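Local structure of serine acetyltransferase (Bacteroides vulgatus ATCC 8482, 3F1X) at residues T189-H194 against T209-G214; G228-A233 against N263-G268; G220-L225 against E255-V260. The protein probably acts as an acyltransferase that passes an acetyl group from acetyl-coenzyme A to serine, a step on the route to cysteine. All blocks are in the same frame, centred on the assembly; numbering follows the deposited sequence.

Contact 1 (T189-H194 against T209-G214); sequences TGIDIH and TGVVIG
The carboxylate of D192 stands beside V212 on one face of a parallel beta pairing, its OD2 lying 4.3 Å from V212 CG1. CG, anti to the backbone N (chi1 -174°) and beside the carbonyl carbon, carries the carboxylate forward along the strand, and OD2 hydrogen-bonds to ND1 of H207 of a second subunit; H186 and E183 of helix 177-189 also touch this side chain. The other flat group, the imidazole of H194, turns off towards R179 of helix 177-189 and A143 of the second subunit, so that the root of the side chain meets the neighbouring strand, CB lying 3.6 Å from I213 O. On the opposite face the side chains are hydrocarbon: I193 and I213 run side by side in the same direction, CG1 of I193 4.0 Å from CD1 of I213, and I191 lies likewise alongside V211, its CG2 against the valine CB.

Between the faces runs the ladder of a left-handed beta-helix. D192 N bonds to V211 O, I213 N to D192 O at 2.9 Å, and H194 N to I213 O. The ladder begins where helix 177-189 ends: G190, with positive phi, sends its carbonyl O to G210 N at 2.8 Å, the donor standing 38° out of the carbonyl plane. Water 2 bridges G190 O, at 2.7 Å, to V211 O; a second water joins T189 O to T209 OG1. A beta-carbon on G190 would press on T209 CG2 and the preceding carbonyl.

The chemistry thus divides by face: branched aliphatic groups seal the coil interior, while the D192 side offers a polar end to another subunit, consistent with the intersubunit active sites of serine acetyltransferases.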
loop_
_atom_site.group_PDB
_atom_site.type_symbol
_atom_site.label_atom_id
_atom_site.label_comp_id
_atom_site.label_asym_id
_atom_site.label_seq_id
_atom_site.Cartn_x
_atom_site.Cartn_y
_atom_site.Cartn_z
ATOM N N THR A 189 -7.605 22.051 5.236
ATOM C CA THR A 189 -8.522 22.757 6.138
ATOM C C THR A 189 -9.263 23.962 5.574
ATOM O O THR A 189 -10.214 24.440 6.188
ATOM C CB THR A 189 -7.774 23.263 7.389
ATOM O OG1 THR A 189 -6.855 24.295 6.997
ATOM C CG2 THR A 189 -7.005 22.123 8.054
ATOM N N GLY A 190 -8.822 24.461 4.428
ATOM C CA GLY A 190 -9.453 25.625 3.840
ATOM C C GLY A 190 -8.922 26.908 4.472
ATOM O O GLY A 190 -9.393 28.005 4.152
ATOM N N ILE A 191 -7.937 26.767 5.357
ATOM C CA ILE A 191 -7.308 27.889 6.059
ATOM C C ILE A 191 -5.945 28.185 5.426
ATOM O O ILE A 191 -5.048 27.343 5.454
ATOM C CB ILE A 191 -7.112 27.558 7.567
ATOM C CG1 ILE A 191 -8.448 27.182 8.191
ATOM C CG2 ILE A 191 -6.536 28.769 8.302
ATOM C CD1 ILE A 191 -8.351 26.611 9.587
ATOM N N ASP A 192 -5.805 29.386 4.868
ATOM C CA ASP A 192 -4.580 29.806 4.186
ATOM C C ASP A 192 -3.811 30.890 4.943
ATOM O O ASP A 192 -4.202 32.062 4.957
ATOM C CB ASP A 192 -4.938 30.284 2.767
ATOM C CG ASP A 192 -3.716 30.609 1.913
ATOM O OD1 ASP A 192 -2.682 29.923 2.042
ATOM O OD2 ASP A 192 -3.799 31.548 1.088
ATOM N N ILE A 193 -2.716 30.482 5.578
ATOM C CA ILE A 193 -1.862 31.383 6.352
ATOM C C ILE A 193 -0.476 31.423 5.707
ATOM O O ILE A 193 0.181 30.389 5.609
ATOM C CB ILE A 193 -1.680 30.875 7.810
ATOM C CG1 ILE A 193 -3.039 30.567 8.442
ATOM C CG2 ILE A 193 -0.938 31.930 8.642
ATOM C CD1 ILE A 193 -2.944 29.824 9.768
ATOM N N HIS A 194 -0.033 32.601 5.271
ATOM C CA HIS A 194 1.292 32.719 4.654
ATOM C C HIS A 194 2.328 32.522 5.750
ATOM O O HIS A 194 2.208 33.085 6.831
ATOM C CB HIS A 194 1.500 34.095 4.015
ATOM C CG HIS A 194 2.788 34.216 3.254
ATOM N ND1 HIS A 194 2.878 33.984 1.897
ATOM C CD2 HIS A 194 4.044 34.516 3.666
ATOM C CE1 HIS A 194 4.133 34.135 1.507
ATOM N NE2 HIS A 194 4.860 34.458 2.562
ATOM N N THR A 209 -12.817 27.794 7.385
ATOM C CA THR A 209 -12.754 27.658 5.925
ATOM C C THR A 209 -12.826 29.028 5.253
ATOM O O THR A 209 -13.713 29.825 5.541
ATOM C CB THR A 209 -13.893 26.762 5.410
ATOM O OG1 THR A 209 -13.726 25.451 5.958
ATOM C CG2 THR A 209 -13.867 26.655 3.892
ATOM N N GLY A 210 -11.871 29.312 4.376
ATOM C CA GLY A 210 -11.867 30.591 3.691
ATOM C C GLY A 210 -11.007 31.665 4.343
ATOM O O GLY A 210 -10.870 32.771 3.814
ATOM N N VAL A 211 -10.436 31.361 5.502
ATOM C CA VAL A 211 -9.580 32.334 6.172
ATOM C C VAL A 211 -8.322 32.545 5.340
ATOM O O VAL A 211 -7.728 31.582 4.855
ATOM C CB VAL A 211 -9.168 31.858 7.577
ATOM C CG1 VAL A 211 -7.970 32.659 8.073
ATOM C CG2 VAL A 211 -10.331 32.038 8.556
ATOM N N VAL A 212 -7.942 33.807 5.154
ATOM C CA VAL A 212 -6.731 34.153 4.414
ATOM C C VAL A 212 -5.920 35.169 5.228
ATOM O O VAL A 212 -6.414 36.251 5.569
ATOM C CB VAL A 212 -7.049 34.763 3.030
ATOM C CG1 VAL A 212 -5.750 35.199 2.338
ATOM C CG2 VAL A 212 -7.766 33.741 2.161
ATOM N N ILE A 213 -4.686 34.810 5.565
ATOM C CA ILE A 213 -3.819 35.692 6.346
ATOM C C ILE A 213 -2.598 35.999 5.494
ATOM O O ILE A 213 -1.770 35.124 5.251
ATOM C CB ILE A 213 -3.386 35.027 7.686
ATOM C CG1 ILE A 213 -4.627 34.718 8.530
ATOM C CG2 ILE A 213 -2.449 35.957 8.465
ATOM C CD1 ILE A 213 -4.327 34.037 9.865
ATOM N N GLY A 214 -2.509 37.253 5.049
ATOM C CA GLY A 214 -1.430 37.720 4.189
ATOM C C GLY A 214 -0.001 37.699 4.705
ATOM O O GLY A 214 0.246 37.764 5.910
HETATM O O HOH W 1 -12.514 23.372 5.034
HETATM O O HOH W 2 -8.657 30.071 2.603
#

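Contact 2 (G228-A233 against N263-G268); sequences GVTLGA and NATILG
T230 and T265 lie side by side and point the same way from adjacent parallel strands, methyl against methyl, with CG2 of T230 4.1 Å from CG2 of T265. In both, OG1 is anti to the carbonyl carbon (chi1 -72° and -53°), which turns the two hydroxyls to a common side, where water 3 spans them at 2.9 Å from T230 OG1 and 2.8 Å from T265 OG1. The same water probably donates to G228 O, although its acceptors in reach outnumber its protons. Each hydroxyl also has partners on a second subunit: Q227 and S262 for T230, N281 for T265.

On the other face L231 and I266 form the matching aliphatic pair; leucine CD2 meets isoleucine CD1 at 3.7 Å. At the start of the strands the amide oxygen of N263 is laid over a glycine, OD1 3.2 Å from G228 CA, where a beta-carbon on G228 would sit. N263 ND2 bonds to the backbone O of N263 of a third subunit. At the far end L267 sets its CB 3.8 Å from A233 CA.

Four backbone bonds hold this register. T230 N reaches A264 O, I266 N reaches T230 O at 2.8 Å, and G232 N reaches I266 O by a more bent bond (145° at the hydrogen); G268 N closes the series on G232 O.

Both strands belong to a wall of the left-handed beta-helix. Strand 212-213 flanks 230-232, and strand 283-284 flanks 265-267, with W283 touching T265 and L267; inside the coil, V260 of strand 259-260 packs on V229 and I266.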
loop_
_atom_site.group_PDB
_atom_site.type_symbol
_atom_site.label_atom_id
_atom_site.label_comp_id
_atom_site.label_asym_id
_atom_site.label_seq_id
_atom_site.Cartn_x
_atom_site.Cartn_y
_atom_site.Cartn_z
ATOM N N GLY A 228 -13.929 32.508 6.582
ATOM C CA GLY A 228 -13.969 33.515 5.534
ATOM C C GLY A 228 -13.279 34.849 5.781
ATOM O O GLY A 228 -13.335 35.742 4.936
ATOM N N VAL A 229 -12.631 35.007 6.926
ATOM C CA VAL A 229 -11.964 36.264 7.217
ATOM C C VAL A 229 -10.676 36.427 6.421
ATOM O O VAL A 229 -9.841 35.517 6.378
ATOM C CB VAL A 229 -11.651 36.385 8.717
ATOM C CG1 VAL A 229 -10.723 37.564 8.968
ATOM C CG2 VAL A 229 -12.946 36.560 9.486
ATOM N N THR A 230 -10.528 37.586 5.785
ATOM C CA THR A 230 -9.334 37.889 4.996
ATOM C C THR A 230 -8.541 39.048 5.587
ATOM O O THR A 230 -9.105 40.089 5.912
ATOM C CB THR A 230 -9.688 38.292 3.534
ATOM O OG1 THR A 230 -10.127 37.142 2.807
ATOM C CG2 THR A 230 -8.465 38.887 2.826
ATOM N N LEU A 231 -7.233 38.855 5.726
ATOM C CA LEU A 231 -6.331 39.902 6.195
ATOM C C LEU A 231 -5.389 40.036 5.003
ATOM O O LEU A 231 -4.366 39.358 4.932
ATOM C CB LEU A 231 -5.559 39.465 7.446
ATOM C CG LEU A 231 -6.377 38.967 8.640
ATOM C CD1 LEU A 231 -5.462 38.750 9.842
ATOM C CD2 LEU A 231 -7.446 39.971 8.990
ATOM N N GLY A 232 -5.751 40.882 4.045
ATOM C CA GLY A 232 -4.926 41.015 2.859
ATOM C C GLY A 232 -4.618 42.426 2.421
ATOM O O GLY A 232 -4.415 43.311 3.249
ATOM N N ALA A 233 -4.580 42.631 1.109
ATOM C CA ALA A 233 -4.276 43.941 0.559
ATOM C C ALA A 233 -4.637 44.055 -0.917
ATOM O O ALA A 233 -5.160 43.116 -1.517
ATOM C CB ALA A 233 -2.806 44.241 0.751
ATOM N N ASN A 263 -16.543 36.080 7.288
ATOM C CA ASN A 263 -16.330 36.699 5.984
ATOM C C ASN A 263 -15.864 38.150 5.876
ATOM O O ASN A 263 -15.827 38.691 4.776
ATOM C CB ASN A 263 -17.589 36.512 5.116
ATOM C CG ASN A 263 -17.764 35.072 4.653
ATOM O OD1 ASN A 263 -16.789 34.413 4.335
ATOM N ND2 ASN A 263 -19.004 34.591 4.602
ATOM N N ALA A 264 -15.491 38.777 6.987
ATOM C CA ALA A 264 -15.030 40.161 6.932
ATOM C C ALA A 264 -13.687 40.270 6.221
ATOM O O ALA A 264 -12.828 39.403 6.360
ATOM C CB ALA A 264 -14.921 40.746 8.333
ATOM N N THR A 265 -13.512 41.345 5.462
ATOM C CA THR A 265 -12.272 41.571 4.730
ATOM C C THR A 265 -11.549 42.798 5.288
ATOM O O THR A 265 -12.110 43.884 5.330
ATOM C CB THR A 265 -12.534 41.818 3.221
ATOM O OG1 THR A 265 -13.332 40.759 2.677
ATOM C CG2 THR A 265 -11.210 41.899 2.459
ATOM N N ILE A 266 -10.311 42.617 5.728
ATOM C CA ILE A 266 -9.516 43.730 6.254
ATOM C C ILE A 266 -8.312 43.883 5.333
ATOM O O ILE A 266 -7.523 42.954 5.191
ATOM C CB ILE A 266 -9.020 43.439 7.684
ATOM C CG1 ILE A 266 -10.209 43.127 8.597
ATOM C CG2 ILE A 266 -8.263 44.641 8.222
ATOM C CD1 ILE A 266 -9.817 42.608 9.970
ATOM N N LEU A 267 -8.153 45.040 4.700
ATOM C CA LEU A 267 -7.016 45.182 3.803
ATOM C C LEU A 267 -6.228 46.480 3.871
ATOM O O LEU A 267 -6.764 47.541 4.194
ATOM C CB LEU A 267 -7.447 44.956 2.354
ATOM C CG LEU A 267 -8.343 46.011 1.709
ATOM C CD1 LEU A 267 -8.282 45.856 0.201
ATOM C CD2 LEU A 267 -9.768 45.871 2.221
ATOM N N GLY A 268 -4.942 46.368 3.549
ATOM C CA GLY A 268 -4.056 47.518 3.533
ATOM C C GLY A 268 -3.383 47.843 4.849
ATOM O O GLY A 268 -3.218 46.982 5.715
HETATM O O HOH W 3 -12.852 38.048 3.188
#

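Contact 3 (G220-L225 against E255-V260); sequences GNNVKL and EDDVIV
Two successive coils of the left-handed parallel beta-helix turn a corner together here, with N221-N222 lying alongside D256-D257 before the chains enter strands 224-226 and 259-260. CG of D256 lies beside its own backbone N, anti to the carbonyl carbon (chi1 -58°), which brings OD1 to N221 N. The carboxylate runs along the side of N221, its plane 28° from the amide plane, and OD1 accepts the backbone N-H of N221 at 2.7 Å, the donor coming from above the carboxylate plane. D257 N answers by bonding to N221 O at 3.0 Å. N221 repeats the pattern one coil back, its OD1 accepting from H201 N.

N222 and D257 also lie side by side, their amide and carboxylate planes 48° apart; D257 OD2 lies 3.2 Å from N222 CB. Water 4 bridges N222 O and V258 O just before the regular ladder of K224 N to V258 O and V260 N to K224 O. On the inner face L225 CD1 rests 3.8 Å from V260 CG2. V223 CG2 approaches E255 O at 3.5 Å, a buried carbonyl without a polar partner in the model.

Alanine in place of D256 would probably leave the backbone N-H of N221 without its carboxylate acceptor and this edge freer to shift.

Chemically, one side-chain-to-backbone bond, to D256 OD1, and one backbone bond, to N221 O, hold the corner; a beta-carbon on G220 would run into D256 OD1. K224 NZ makes a weak hydrogen bond to G140 O and comes close to the like-charged K234 of a third subunit, probably at some cost in repulsion.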
loop_
_atom_site.group_PDB
_atom_site.type_symbol
_atom_site.label_atom_id
_atom_site.label_comp_id
_atom_site.label_asym_id
_atom_site.label_seq_id
_atom_site.Cartn_x
_atom_site.Cartn_y
_atom_site.Cartn_z
ATOM N N GLY A 220 -1.766 40.059 17.059
ATOM C CA GLY A 220 -1.415 40.063 18.470
ATOM C C GLY A 220 -1.809 38.818 19.242
ATOM O O GLY A 220 -2.029 37.753 18.667
ATOM N N ASN A 221 -1.905 38.953 20.560
ATOM C CA ASN A 221 -2.253 37.819 21.397
ATOM C C ASN A 221 -3.746 37.740 21.660
ATOM O O ASN A 221 -4.445 38.757 21.651
ATOM C CB ASN A 221 -1.510 37.895 22.733
ATOM C CG ASN A 221 -0.009 38.026 22.559
ATOM O OD1 ASN A 221 0.610 37.292 21.790
ATOM N ND2 ASN A 221 0.583 38.962 23.286
ATOM N N ASN A 222 -4.225 36.520 21.891
ATOM C CA ASN A 222 -5.629 36.283 22.185
ATOM C C ASN A 222 -6.539 36.807 21.082
ATOM O O ASN A 222 -7.564 37.420 21.358
ATOM C CB ASN A 222 -6.000 36.956 23.515
ATOM C CG ASN A 222 -5.167 36.449 24.682
ATOM O OD1 ASN A 222 -5.266 35.287 25.079
ATOM N ND2 ASN A 222 -4.330 37.323 25.234
ATOM N N VAL A 223 -6.162 36.574 19.832
ATOM C CA VAL A 223 -6.979 37.027 18.712
ATOM C C VAL A 223 -7.782 35.857 18.167
ATOM O O VAL A 223 -7.297 34.727 18.135
ATOM C CB VAL A 223 -6.108 37.624 17.579
ATOM C CG1 VAL A 223 -6.986 38.043 16.396
ATOM C CG2 VAL A 223 -5.330 38.826 18.102
ATOM N N LYS A 224 -9.018 36.130 17.752
ATOM C CA LYS A 224 -9.892 35.093 17.213
ATOM C C LYS A 224 -10.456 35.521 15.867
ATOM O O LYS A 224 -10.960 36.629 15.722
ATOM C CB LYS A 224 -11.055 34.805 18.175
ATOM C CG LYS A 224 -12.071 33.810 17.612
ATOM C CD LYS A 224 -13.273 33.592 18.531
ATOM C CE LYS A 224 -12.903 32.841 19.796
ATOM N NZ LYS A 224 -14.128 32.408 20.541
ATOM N N LEU A 225 -10.363 34.631 14.889
ATOM C CA LEU A 225 -10.860 34.882 13.543
ATOM C C LEU A 225 -11.881 33.806 13.203
ATOM O O LEU A 225 -11.740 32.660 13.624
ATOM C CB LEU A 225 -9.707 34.811 12.536
ATOM C CG LEU A 225 -8.974 36.071 12.063
ATOM C CD1 LEU A 225 -8.735 37.059 13.195
ATOM C CD2 LEU A 225 -7.667 35.631 11.420
ATOM N N GLU A 255 -4.335 44.107 16.939
ATOM C CA GLU A 255 -3.787 44.146 18.290
ATOM C C GLU A 255 -4.440 43.045 19.132
ATOM O O GLU A 255 -5.296 42.301 18.639
ATOM C CB GLU A 255 -4.021 45.522 18.923
ATOM C CG GLU A 255 -3.500 46.677 18.073
ATOM C CD GLU A 255 -3.444 48.009 18.815
ATOM O OE1 GLU A 255 -4.339 48.288 19.640
ATOM O OE2 GLU A 255 -2.505 48.791 18.556
ATOM N N ASP A 256 -4.034 42.939 20.395
ATOM C CA ASP A 256 -4.567 41.912 21.290
ATOM C C ASP A 256 -6.082 41.932 21.482
ATOM O O ASP A 256 -6.735 42.964 21.313
ATOM C CB ASP A 256 -3.919 42.010 22.681
ATOM C CG ASP A 256 -2.400 41.874 22.644
ATOM O OD1 ASP A 256 -1.851 41.396 21.631
ATOM O OD2 ASP A 256 -1.750 42.240 23.648
ATOM N N ASP A 257 -6.619 40.766 21.839
ATOM C CA ASP A 257 -8.040 40.584 22.140
ATOM C C ASP A 257 -9.018 40.991 21.040
ATOM O O ASP A 257 -10.153 41.361 21.322
ATOM C CB ASP A 257 -8.378 41.348 23.428
ATOM C CG ASP A 257 -7.579 40.860 24.634
ATOM O OD1 ASP A 257 -7.554 41.574 25.659
ATOM O OD2 ASP A 257 -6.982 39.765 24.568
ATOM N N VAL A 258 -8.584 40.925 19.790
ATOM C CA VAL A 258 -9.451 41.290 18.684
ATOM C C VAL A 258 -10.248 40.087 18.179
ATOM O O VAL A 258 -9.778 38.952 18.237
ATOM C CB VAL A 258 -8.624 41.886 17.523
ATOM C CG1 VAL A 258 -9.444 41.952 16.251
ATOM C CG2 VAL A 258 -8.137 43.281 17.906
ATOM N N ILE A 259 -11.465 40.344 17.709
ATOM C CA ILE A 259 -12.313 39.298 17.158
ATOM C C ILE A 259 -12.823 39.796 15.811
ATOM O O ILE A 259 -13.288 40.930 15.703
ATOM C CB ILE A 259 -13.545 39.003 18.052
ATOM C CG1 ILE A 259 -13.106 38.552 19.444
ATOM C CG2 ILE A 259 -14.398 37.915 17.410
ATOM C CD1 ILE A 259 -14.276 38.307 20.390
ATOM N N VAL A 260 -12.716 38.959 14.783
ATOM C CA VAL A 260 -13.202 39.313 13.454
ATOM C C VAL A 260 -14.188 38.225 13.043
ATOM O O VAL A 260 -13.812 37.059 12.891
ATOM C CB VAL A 260 -12.073 39.356 12.414
ATOM C CG1 VAL A 260 -12.608 39.923 11.111
ATOM C CG2 VAL A 260 -10.902 40.192 12.935
HETATM O O HOH W 4 -10.254 37.539 20.775
#

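Contacts 1 and 2 are neighbouring pairings in one parallel sheet, joined where strand 212-213 meets strand 230-232, and both are largely buried, with polar side chains turned to a second subunit. Contact 3 belongs to a different wall of the same beta-helix and is only partly buried, its corner partly exposed to solvent and rich in asparagine and aspartate. Contacts 2 and 3 interleave along the chain: strands 224-226 and 259-260 of contact 3 run on into strands 230-232 and 265-267 of contact 2. All three send aliphatic side chains inward, where L225 touches both I213 and L231. Outward chemistry differs: an aspartate–histidine bond in contact 1, water-linked threonines in contact 2, a carboxylate-to-backbone hydrogen bond in contact 3.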